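Conserved hypothetical protein (Deinococcus radiodurans, PDB 2G40) may function in L-lactate utilization, as a homodimeric member of the LutC/YkgG family. Local coordinates at residues 129-133 / 144-150. Residues are numbered along the deposited sequence; the frame is centred on the assembly and turned at random.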
loop_
_atom_site.group_PDB
_atom_site.type_symbol
_atom_site.label_atom_id
_atom_site.label_comp_id
_atom_site.label_asym_id
_atom_site.label_seq_id
_atom_site.Cartn_x
_atom_site.Cartn_y
_atom_site.Cartn_z
ATOM N N LEU A 129 -12.183 -0.095 10.588
ATOM C CA LEU A 129 -12.999 0.986 10.077
ATOM C C LEU A 129 -12.059 2.113 9.699
ATOM O O LEU A 129 -11.243 2.529 10.518
ATOM C CB LEU A 129 -13.970 1.463 11.159
ATOM C CG LEU A 129 -14.739 2.748 10.849
ATOM C CD1 LEU A 129 -15.675 2.520 9.674
ATOM C CD2 LEU A 129 -15.492 3.243 12.038
ATOM N N THR A 130 -12.126 2.574 8.449
ATOM C CA THR A 130 -11.277 3.681 8.024
ATOM C C THR A 130 -12.009 4.648 7.127
ATOM O O THR A 130 -13.020 4.316 6.509
ATOM C CB THR A 130 -10.005 3.242 7.213
ATOM O OG1 THR A 130 -10.374 2.911 5.860
ATOM C CG2 THR A 130 -9.298 2.075 7.853
ATOM N N GLY A 131 -11.444 5.845 7.055
ATOM C CA GLY A 131 -11.726 6.773 5.971
ATOM C C GLY A 131 -10.806 6.448 4.808
ATOM O O GLY A 131 -10.273 5.341 4.687
ATOM N N CYS A 132 -10.622 7.417 3.936
ATOM C CA CYS A 132 -9.653 7.285 2.851
ATOM C C CYS A 132 -9.177 8.653 2.447
ATOM O O CYS A 132 -9.649 9.666 2.999
ATOM C CB CYS A 132 -10.268 6.608 1.658
ATOM S SG CYS A 132 -11.645 7.491 0.900
ATOM N N ALA A 133 -8.246 8.687 1.501
ATOM C CA ALA A 133 -7.742 9.943 0.974
ATOM C C ALA A 133 -8.573 10.426 -0.208
ATOM O O ALA A 133 -8.940 11.618 -0.290
ATOM C CB ALA A 133 -6.289 9.821 0.580
ATOM N N LEU A 144 -5.684 5.076 0.269
ATOM C CA LEU A 144 -5.383 5.443 1.621
ATOM C C LEU A 144 -4.032 6.106 1.672
ATOM O O LEU A 144 -3.065 5.608 1.081
ATOM C CB LEU A 144 -5.312 4.206 2.501
ATOM C CG LEU A 144 -6.474 3.212 2.472
ATOM C CD1 LEU A 144 -6.267 2.247 3.641
ATOM C CD2 LEU A 144 -7.849 3.865 2.544
ATOM N N ASP A 145 -3.951 7.170 2.462
ATOM C CA ASP A 145 -2.678 7.816 2.761
ATOM C C ASP A 145 -2.315 7.748 4.247
ATOM O O ASP A 145 -1.353 8.371 4.665
ATOM C CB ASP A 145 -2.611 9.257 2.218
ATOM C CG ASP A 145 -3.556 10.222 2.931
ATOM O OD1 ASP A 145 -4.321 9.800 3.816
ATOM O OD2 ASP A 145 -3.547 11.406 2.562
ATOM N N HIS A 146 -3.086 6.988 5.020
ATOM C CA HIS A 146 -2.697 6.549 6.361
ATOM C C HIS A 146 -2.565 7.681 7.346
ATOM O O HIS A 146 -1.761 7.637 8.256
ATOM C CB HIS A 146 -1.462 5.654 6.219
ATOM C CG HIS A 146 -1.744 4.468 5.357
ATOM N ND1 HIS A 146 -2.594 3.460 5.763
ATOM C CD2 HIS A 146 -1.396 4.178 4.082
ATOM C CE1 HIS A 146 -2.718 2.579 4.788
ATOM N NE2 HIS A 146 -1.985 2.982 3.768
ATOM N N ARG A 147 -3.381 8.705 7.109
ATOM C CA ARG A 147 -3.592 9.769 8.052
ATOM C C ARG A 147 -4.401 9.222 9.229
ATOM O O ARG A 147 -4.679 8.007 9.317
ATOM C CB ARG A 147 -4.245 10.939 7.341
ATOM C CG ARG A 147 -3.264 11.675 6.436
ATOM C CD ARG A 147 -3.991 12.659 5.569
ATOM N NE ARG A 147 -3.153 13.256 4.540
ATOM C CZ ARG A 147 -2.338 14.294 4.714
ATOM N NH1 ARG A 147 -2.207 14.869 5.902
ATOM N NH2 ARG A 147 -1.617 14.747 3.690
ATOM N N ALA A 148 -4.755 10.093 10.153
ATOM C CA ALA A 148 -5.244 9.646 11.462
ATOM C C ALA A 148 -6.545 8.851 11.372
ATOM O O ALA A 148 -6.777 7.987 12.212
ATOM C CB ALA A 148 -5.428 10.849 12.386
ATOM N N ASP A 149 -7.384 9.141 10.371
ATOM C CA ASP A 149 -8.661 8.429 10.188
ATOM C C ASP A 149 -8.513 7.107 9.421
ATOM O O ASP A 149 -9.493 6.452 9.135
ATOM C CB ASP A 149 -9.717 9.313 9.511
ATOM C CG ASP A 149 -9.350 9.697 8.062
ATOM O OD1 ASP A 149 -8.179 9.560 7.661
ATOM O OD2 ASP A 149 -10.249 10.180 7.332
ATOM N N GLN A 150 -7.277 6.730 9.105
ATOM C CA GLN A 150 -6.982 5.542 8.351
ATOM C C GLN A 150 -6.014 4.616 9.062
ATOM O O GLN A 150 -6.082 3.389 8.922
ATOM C CB GLN A 150 -6.381 5.961 7.022
ATOM C CG GLN A 150 -7.369 6.632 6.133
ATOM C CD GLN A 150 -6.663 7.434 5.109
ATOM O OE1 GLN A 150 -6.034 6.876 4.227
ATOM N NE2 GLN A 150 -6.706 8.742 5.247
#
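Gln150 lies along the backbone of Gly131 and Cys132 because its CG stands beside its own backbone N (chi1 -69°) and the chain then runs extended, which brings Gln150 CG to 3.5 Å from Gly131 O. Gln150 CD follows at 3.7 Å from Cys132 CA. Its amide ties the 144-150 loop together: OE1 accepts Asp145 N on an in-plane lone pair and His146 N from above the carbonyl plane, while NE2 donates to Asp145 OD1 and, at 2.9 Å and within its own amide plane, to Asp149 OD1. With an alanine in its place, the backbone N-H groups of Asp145 and His146 would probably lose their shared acceptor, and the carboxylates of Asp145 and Asp149 the amide donor that joins them. One nearly straight backbone bond joins the segments, Gly131 N to Asp149 O (2.9 Å). Farther along, Leu144 CD2 meets Cys132 CB at 3.8 Å, and Ala133 CB lies against the carboxylate of Asp145, 3.6 Å from Asp145 CG. That carboxylate is also engaged by Arg147 NE and by Ser185 of helix 175-187. Within the LUD domain, the buried contact thus closes the hairpin of strands 134-136 and 141-144 at its base, where strand 127-130 leaves the parallel sheet beside strand 161-167.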